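Local coordinates for uncharacterized protein (Bacteroides vulgatus, PDB 4QB7) that probably forms part of the tip of a fimbrium, a surface filament that mediates cell adhesion and biofilm formation, at residues Ser165-Gln170 / Asp211-Glu216; Thr92-Ala97 / Lys119-Ile124. All coordinates share one frame; numbering follows the deposited sequence.

Contact 1 (Ser165-Gln170 / Asp211-Glu216)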
ATOM      1  N   SER A 165      -5.131   9.986  -2.095  1.00 41.53           N
ATOM      2  CA  SER A 165      -5.189   8.789  -2.938  1.00 40.45           C
ATOM      3  C   SER A 165      -4.127   7.808  -2.512  1.00 42.38           C
ATOM      4  O   SER A 165      -3.055   8.229  -2.091  1.00 39.83           O
ATOM      5  CB  SER A 165      -4.993   9.160  -4.403  1.00 43.69           C
ATOM      6  OG  SER A 165      -6.205   9.605  -4.983  1.00 52.13           O
ATOM      7  N   HIS A 166      -4.416   6.505  -2.611  1.00 41.62           N
ATOM      8  CA  HIS A 166      -3.456   5.435  -2.281  1.00 41.59           C
ATOM      9  C   HIS A 166      -2.534   5.236  -3.481  1.00 46.21           C
ATOM     10  O   HIS A 166      -2.999   4.891  -4.582  1.00 46.99           O
ATOM     11  CB  HIS A 166      -4.185   4.155  -1.898  1.00 42.34           C
ATOM     12  CG  HIS A 166      -5.053   4.303  -0.679  1.00 46.13           C
ATOM     13  ND1 HIS A 166      -4.544   4.151   0.599  1.00 47.86           N
ATOM     14  CD2 HIS A 166      -6.375   4.560  -0.587  1.00 48.32           C
ATOM     15  CE1 HIS A 166      -5.565   4.322   1.422  1.00 47.32           C
ATOM     16  NE2 HIS A 166      -6.686   4.572   0.755  1.00 48.07           N
ATOM     17  N   VAL A 167      -1.245   5.573  -3.304  1.00 40.90           N
ATOM     18  CA  VAL A 167      -0.273   5.572  -4.402  1.00 39.18           C
ATOM     19  C   VAL A 167       0.521   4.256  -4.491  1.00 44.61           C
ATOM     20  O   VAL A 167       1.326   4.086  -5.410  1.00 46.26           O
ATOM     21  CB  VAL A 167       0.652   6.801  -4.324  1.00 40.79           C
ATOM     22  CG1 VAL A 167      -0.171   8.084  -4.420  1.00 39.84           C
ATOM     23  CG2 VAL A 167       1.515   6.789  -3.061  1.00 39.68           C
ATOM     24  N   LEU A 168       0.278   3.324  -3.565  1.00 39.50           N
ATOM     25  CA  LEU A 168       0.932   2.010  -3.546  1.00 37.99           C
ATOM     26  C   LEU A 168      -0.018   0.943  -4.132  1.00 43.04           C
ATOM     27  O   LEU A 168      -1.095   1.282  -4.638  1.00 41.82           O
ATOM     28  CB  LEU A 168       1.300   1.635  -2.081  1.00 36.77           C
ATOM     29  CG  LEU A 168       2.259   2.521  -1.321  1.00 39.88           C
ATOM     30  CD1 LEU A 168       2.457   2.004   0.067  1.00 39.11           C
ATOM     31  CD2 LEU A 168       3.595   2.617  -2.018  1.00 40.92           C
ATOM     32  N   THR A 169       0.390  -0.334  -4.075  1.00 40.37           N
ATOM     33  CA  THR A 169      -0.461  -1.446  -4.465  1.00 40.03           C
ATOM     34  C   THR A 169      -0.811  -2.211  -3.181  1.00 42.39           C
ATOM     35  O   THR A 169       0.036  -2.361  -2.282  1.00 42.05           O
ATOM     36  CB  THR A 169       0.154  -2.312  -5.573  1.00 44.07           C
ATOM     37  OG1 THR A 169      -0.868  -3.156  -6.086  1.00 50.73           O
ATOM     38  CG2 THR A 169       1.307  -3.158  -5.114  1.00 35.52           C
ATOM     39  N   GLN A 170      -2.061  -2.639  -3.066  1.00 36.95           N
ATOM     40  CA  GLN A 170      -2.458  -3.446  -1.922  1.00 35.66           C
ATOM     41  C   GLN A 170      -2.654  -4.920  -2.304  1.00 39.71           C
ATOM     42  O   GLN A 170      -3.308  -5.201  -3.311  1.00 39.93           O
ATOM     43  CB  GLN A 170      -3.745  -2.922  -1.292  1.00 36.28           C
ATOM     44  CG  GLN A 170      -3.967  -3.528   0.084  1.00 37.57           C
ATOM     45  CD  GLN A 170      -5.315  -3.244   0.651  1.00 52.19           C
ATOM     46  OE1 GLN A 170      -5.975  -4.121   1.189  1.00 53.32           O
ATOM     47  NE2 GLN A 170      -5.750  -2.016   0.597  1.00 45.01           N
ATOM     48  N   ASP A 211       4.479  15.835  -9.533  1.00 45.97           N
ATOM     49  CA  ASP A 211       4.176  16.496 -10.794  1.00 46.77           C
ATOM     50  C   ASP A 211       3.198  15.673 -11.662  1.00 52.72           C
ATOM     51  O   ASP A 211       2.288  16.250 -12.232  1.00 54.07           O
ATOM     52  CB  ASP A 211       5.449  16.811 -11.586  1.00 49.67           C
ATOM     53  CG  ASP A 211       5.229  17.896 -12.645  1.00 67.44           C
ATOM     54  OD1 ASP A 211       4.866  19.076 -12.255  1.00 66.22           O
ATOM     55  OD2 ASP A 211       5.397  17.584 -13.858  1.00 73.53           O
ATOM     56  N   ASN A 212       3.368  14.348 -11.765  1.00 49.08           N
ATOM     57  CA  ASN A 212       2.479  13.558 -12.618  1.00 48.75           C
ATOM     58  C   ASN A 212       1.896  12.314 -11.909  1.00 51.03           C
ATOM     59  O   ASN A 212       1.325  11.435 -12.589  1.00 51.64           O
ATOM     60  CB  ASN A 212       3.215  13.142 -13.895  1.00 48.09           C
ATOM     61  CG  ASN A 212       4.489  12.404 -13.639  1.00 59.10           C
ATOM     62  OD1 ASN A 212       4.942  12.264 -12.498  1.00 52.19           O
ATOM     63  ND2 ASN A 212       5.134  11.987 -14.712  1.00 52.83           N
ATOM     64  N   ASP A 213       2.036  12.250 -10.566  1.00 43.88           N
ATOM     65  CA  ASP A 213       1.505  11.172  -9.744  1.00 43.66           C
ATOM     66  C   ASP A 213       2.026   9.774 -10.235  1.00 48.89           C
ATOM     67  O   ASP A 213       1.255   8.856 -10.517  1.00 50.42           O
ATOM     68  CB  ASP A 213      -0.038  11.269  -9.706  1.00 44.84           C
ATOM     69  CG  ASP A 213      -0.791  10.169  -8.997  1.00 49.61           C
ATOM     70  OD1 ASP A 213      -0.349   9.755  -7.912  1.00 49.20           O
ATOM     71  OD2 ASP A 213      -1.823   9.723  -9.535  1.00 56.28           O
ATOM     72  N   THR A 214       3.350   9.650 -10.359  1.00 44.37           N
ATOM     73  CA  THR A 214       4.004   8.422 -10.783  1.00 43.93           C
ATOM     74  C   THR A 214       5.246   8.174  -9.959  1.00 49.04           C
ATOM     75  O   THR A 214       5.847   9.105  -9.410  1.00 48.74           O
ATOM     76  CB  THR A 214       4.398   8.414 -12.296  1.00 51.29           C
ATOM     77  OG1 THR A 214       5.417   9.361 -12.544  1.00 55.13           O
ATOM     78  CG2 THR A 214       3.241   8.610 -13.247  1.00 46.26           C
ATOM     79  N   TRP A 215       5.633   6.891  -9.907  1.00 46.07           N
ATOM     80  CA  TRP A 215       6.830   6.342  -9.294  1.00 45.27           C
ATOM     81  C   TRP A 215       7.916   6.127 -10.339  1.00 53.04           C
ATOM     82  O   TRP A 215       7.643   5.703 -11.472  1.00 53.93           O
ATOM     83  CB  TRP A 215       6.514   4.983  -8.651  1.00 42.24           C
ATOM     84  CG  TRP A 215       5.694   5.055  -7.409  1.00 41.22           C
ATOM     85  CD1 TRP A 215       4.349   4.878  -7.307  1.00 43.42           C
ATOM     86  CD2 TRP A 215       6.173   5.299  -6.077  1.00 39.90           C
ATOM     87  NE1 TRP A 215       3.962   4.962  -5.988  1.00 41.89           N
ATOM     88  CE2 TRP A 215       5.060   5.233  -5.214  1.00 42.60           C
ATOM     89  CE3 TRP A 215       7.441   5.545  -5.525  1.00 40.92           C
ATOM     90  CZ2 TRP A 215       5.179   5.383  -3.832  1.00 41.25           C
ATOM     91  CZ3 TRP A 215       7.556   5.703  -4.153  1.00 41.36           C
ATOM     92  CH2 TRP A 215       6.435   5.631  -3.325  1.00 41.19           C
ATOM     93  N   GLU A 216       9.153   6.363  -9.935  1.00 50.16           N
ATOM     94  CA  GLU A 216      10.325   6.088 -10.750  1.00 50.01           C
ATOM     95  C   GLU A 216      11.416   5.472  -9.838  1.00 55.26           C
ATOM     96  O   GLU A 216      11.277   5.507  -8.617  1.00 54.39           O
ATOM     97  CB  GLU A 216      10.787   7.330 -11.510  1.00 51.53           C
ATOM     98  CG  GLU A 216      11.146   8.509 -10.633  1.00 62.27           C
ATOM     99  CD  GLU A 216      11.956   9.574 -11.340  1.00 75.80           C
ATOM    100  OE1 GLU A 216      11.611   9.903 -12.497  1.00 64.56           O
ATOM    101  OE2 GLU A 216      12.943  10.067 -10.749  1.00 64.91           O
TER
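The indole of Trp-215 offers its N-H edge to Val-167, whose carbonyl O lies near the ring plane, while Leu-168 approaches the benzo part obliquely. Tyr-208 packs edge-to-face with the indole, and Ala-206 and Pro-272 also touch the Trp-215 side chain. NE1 donates to Val-167 O at 2.8 Å with an N-H...O angle of 159°, entering from above the carbonyl plane. Trp-215 CG stands anti to its own carbonyl carbon (chi1 -72°), which swings the indole toward the 165-170 segment. Beside the bond, Trp-215 CZ2 is flanked by Leu-168 CD2 at 3.7 Å and by Val-167 CG2 at 4.0 Å. Tryptophan thus suits the site twice over, as a large apolar surface carrying one well-directed donor. Val-167 and Leu-168 occupy the interruption in strand 159-178, where a main-chain carbonyl can turn to a side chain. The other methyl, Val-167 CG1, lies 3.9 Å from Asp-213 OD1, a carboxylate oxygen held by Tyr-208 OH and Lys-321. Asp-213 has positive phi and, with Thr-214, faces Lys-209 in a G1 beta bulge. A phenylalanine in place of Trp-215 would probably leave the carbonyl of Val-167 without this donor and open a gap beside Leu-168. One directional bond probably sets the turn of the indole, while the aliphatic contacts beside it add apolar packing between the interrupted strand and the neighbouring sheet.

Contact 2 (Thr92-Ala97 / Lys119-Ile124)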
ATOM      1  N   THR A  92      -0.560  27.040  -4.185  1.00 42.59           N
ATOM      2  CA  THR A  92      -0.699  25.670  -4.647  1.00 41.09           C
ATOM      3  C   THR A  92      -0.279  24.750  -3.506  1.00 44.64           C
ATOM      4  O   THR A  92       0.799  24.910  -2.913  1.00 44.55           O
ATOM      5  CB  THR A  92       0.076  25.436  -5.955  1.00 40.53           C
ATOM      6  OG1 THR A  92      -0.683  26.015  -6.998  1.00 42.35           O
ATOM      7  CG2 THR A  92       0.240  23.957  -6.287  1.00 34.53           C
ATOM      8  N   PHE A  93      -1.147  23.778  -3.216  1.00 39.50           N
ATOM      9  CA  PHE A  93      -0.950  22.828  -2.141  1.00 37.44           C
ATOM     10  C   PHE A  93      -0.723  21.428  -2.676  1.00 43.02           C
ATOM     11  O   PHE A  93      -1.178  21.080  -3.768  1.00 41.74           O
ATOM     12  CB  PHE A  93      -2.168  22.849  -1.189  1.00 37.59           C
ATOM     13  CG  PHE A  93      -2.435  24.194  -0.547  1.00 38.01           C
ATOM     14  CD1 PHE A  93      -3.205  25.155  -1.197  1.00 39.52           C
ATOM     15  CD2 PHE A  93      -1.914  24.503   0.708  1.00 39.49           C
ATOM     16  CE1 PHE A  93      -3.425  26.410  -0.615  1.00 40.44           C
ATOM     17  CE2 PHE A  93      -2.139  25.754   1.289  1.00 42.09           C
ATOM     18  CZ  PHE A  93      -2.909  26.694   0.632  1.00 39.58           C
ATOM     19  N   PHE A  94       0.026  20.645  -1.885  1.00 40.98           N
ATOM     20  CA  PHE A  94       0.311  19.213  -2.004  1.00 40.42           C
ATOM     21  C   PHE A  94       0.286  18.654  -0.594  1.00 42.90           C
ATOM     22  O   PHE A  94       0.555  19.390   0.360  1.00 42.45           O
ATOM     23  CB  PHE A  94       1.666  18.931  -2.694  1.00 41.94           C
ATOM     24  CG  PHE A  94       1.789  19.509  -4.077  1.00 42.61           C
ATOM     25  CD1 PHE A  94       1.272  18.834  -5.180  1.00 43.78           C
ATOM     26  CD2 PHE A  94       2.412  20.737  -4.282  1.00 43.33           C
ATOM     27  CE1 PHE A  94       1.383  19.381  -6.462  1.00 44.16           C
ATOM     28  CE2 PHE A  94       2.535  21.273  -5.568  1.00 44.53           C
ATOM     29  CZ  PHE A  94       2.001  20.602  -6.643  1.00 42.06           C
ATOM     30  N   ALA A  95      -0.015  17.373  -0.447  1.00 37.66           N
ATOM     31  CA  ALA A  95      -0.047  16.756   0.873  1.00 36.77           C
ATOM     32  C   ALA A  95       0.290  15.281   0.765  1.00 41.57           C
ATOM     33  O   ALA A  95       0.084  14.691  -0.294  1.00 38.61           O
ATOM     34  CB  ALA A  95      -1.416  16.939   1.506  1.00 36.77           C
ATOM     35  N   TYR A  96       0.803  14.695   1.856  1.00 40.15           N
ATOM     36  CA  TYR A  96       1.109  13.261   1.964  1.00 40.58           C
ATOM     37  C   TYR A  96       0.763  12.791   3.391  1.00 43.94           C
ATOM     38  O   TYR A  96       0.628  13.598   4.320  1.00 42.67           O
ATOM     39  CB  TYR A  96       2.604  12.959   1.614  1.00 41.90           C
ATOM     40  CG  TYR A  96       3.551  13.327   2.732  1.00 42.58           C
ATOM     41  CD1 TYR A  96       3.937  14.648   2.936  1.00 44.08           C
ATOM     42  CD2 TYR A  96       3.959  12.375   3.671  1.00 42.94           C
ATOM     43  CE1 TYR A  96       4.693  15.020   4.044  1.00 43.74           C
ATOM     44  CE2 TYR A  96       4.690  12.741   4.801  1.00 43.49           C
ATOM     45  CZ  TYR A  96       5.050  14.068   4.982  1.00 46.97           C
ATOM     46  OH  TYR A  96       5.810  14.440   6.059  1.00 48.15           O
ATOM     47  N   ALA A  97       0.659  11.488   3.566  1.00 40.50           N
ATOM     48  CA  ALA A  97       0.409  10.884   4.873  1.00 39.85           C
ATOM     49  C   ALA A  97       0.894   9.435   4.859  1.00 43.00           C
ATOM     50  O   ALA A  97       0.947   8.827   3.782  1.00 39.65           O
ATOM     51  CB  ALA A  97      -1.056  10.979   5.274  1.00 39.92           C
ATOM     52  N   LYS A 119      12.889  23.173  -6.524  1.00 54.73           N
ATOM     53  CA  LYS A 119      11.935  23.882  -7.365  1.00 52.72           C
ATOM     54  C   LYS A 119      10.932  22.907  -7.978  1.00 53.91           C
ATOM     55  O   LYS A 119      11.253  21.744  -8.206  1.00 53.73           O
ATOM     56  CB  LYS A 119      12.687  24.695  -8.448  1.00 55.22           C
ATOM     57  CG  LYS A 119      13.534  25.837  -7.866  1.00 58.98           C
ATOM     58  CD  LYS A 119      14.532  26.373  -8.868  1.00 75.29           C
ATOM     59  CE  LYS A 119      15.475  27.404  -8.288  1.00 88.72           C
ATOM     60  NZ  LYS A 119      16.345  28.005  -9.341  1.00 97.60           N
ATOM     61  N   GLY A 120       9.725  23.390  -8.226  1.00 48.97           N
ATOM     62  CA  GLY A 120       8.674  22.581  -8.827  1.00 47.86           C
ATOM     63  C   GLY A 120       7.907  21.752  -7.828  1.00 50.65           C
ATOM     64  O   GLY A 120       8.134  21.859  -6.611  1.00 49.62           O
ATOM     65  N   ALA A 121       7.003  20.893  -8.357  1.00 46.60           N
ATOM     66  CA  ALA A 121       6.202  19.973  -7.546  1.00 45.03           C
ATOM     67  C   ALA A 121       7.148  19.099  -6.712  1.00 47.77           C
ATOM     68  O   ALA A 121       8.269  18.807  -7.163  1.00 48.04           O
ATOM     69  CB  ALA A 121       5.299  19.124  -8.428  1.00 45.06           C
ATOM     70  N   PRO A 122       6.785  18.785  -5.450  1.00 42.16           N
ATOM     71  CA  PRO A 122       7.710  18.014  -4.598  1.00 41.76           C
ATOM     72  C   PRO A 122       7.857  16.532  -5.000  1.00 48.43           C
ATOM     73  O   PRO A 122       7.242  16.050  -5.974  1.00 47.98           O
ATOM     74  CB  PRO A 122       7.092  18.174  -3.205  1.00 42.55           C
ATOM     75  CG  PRO A 122       5.633  18.320  -3.463  1.00 45.61           C
ATOM     76  CD  PRO A 122       5.532  19.109  -4.736  1.00 41.56           C
ATOM     77  N   THR A 123       8.740  15.817  -4.267  1.00 46.13           N
ATOM     78  CA  THR A 123       8.985  14.378  -4.438  1.00 45.74           C
ATOM     79  C   THR A 123       9.108  13.737  -3.059  1.00 49.78           C
ATOM     80  O   THR A 123       9.310  14.444  -2.057  1.00 49.63           O
ATOM     81  CB  THR A 123      10.219  14.029  -5.334  1.00 53.42           C
ATOM     82  OG1 THR A 123      11.451  14.376  -4.693  1.00 57.54           O
ATOM     83  CG2 THR A 123      10.158  14.638  -6.710  1.00 50.27           C
ATOM     84  N   ILE A 124       8.947  12.399  -3.023  1.00 44.80           N
ATOM     85  CA  ILE A 124       9.083  11.527  -1.871  1.00 43.62           C
ATOM     86  C   ILE A 124       9.928  10.336  -2.272  1.00 50.54           C
ATOM     87  O   ILE A 124       9.604   9.670  -3.257  1.00 50.27           O
ATOM     88  CB  ILE A 124       7.712  11.050  -1.333  1.00 45.11           C
ATOM     89  CG1 ILE A 124       6.981  12.144  -0.538  1.00 44.21           C
ATOM     90  CG2 ILE A 124       7.839   9.746  -0.512  1.00 43.98           C
ATOM     91  CD1 ILE A 124       5.556  11.785  -0.232  1.00 42.37           C
TER
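Ala-121 makes the first approach to Phe-94, its CB lying 4.0 Å from Phe-94 CZ at the far end of the ring and oblique to it. The small methyl lets the loop come in close there. Pro-122 follows and carries the main aromatic contact. Its CD sits over one face of the Phe-94 ring, 3.8 Å from the centroid and 22° off the ring normal, a CH-pi interaction displaced toward the rim; the nearest ring atom is Phe-94 CD2, at 3.5 Å from Pro-122 CD. Proline suits the place because the carbon next to its nitrogen bears somewhat acidic hydrogens and its rigid ring holds them against the aromatic face. Phe-94 CG, anti to its carbonyl carbon (chi1 -58°), carries the ring toward this segment. This is face-to-face packing of two beta sheets, as in a sandwich: strand 90-97 belongs to the mixed sheet, strand 123-127 to an antiparallel one. The short touching parts, residues 94-96 and 121-124, run 9° apart, the second entering its strand from a loop. At Ile-124 the long branch reaches across, CD1 ending 3.7 Å from Tyr-96 CB, with the ring met obliquely. Ile-111 and Leu-113 border both Tyr-96 and Ile-124, while Tyr-96 OH bonds to Asn-66 OD1 and to the N of Glu-100.

Contact 2 closes before contact 1 opens, so along the chain they come in series, yet their centres lie only 13 Å apart and they touch where Asp-211 N meets Ala-121 CB at 3.6 Å. Both join the same two sheets. Strands 90-97 and 159-178 lie in the mixed sheet, each pairing with strand 141-143; strands 123-127 and 214-217 lie in the antiparallel sheet, each pairing with strand 203-209. Contact 1 is nearer the centre of the chain, about 10 Å away against about 19 Å for contact 2. Two neighbouring patches of packing thus bring the two sheets together within the fimbrillin-like part of the elongated, beta-rich chain of this probable tip subunit.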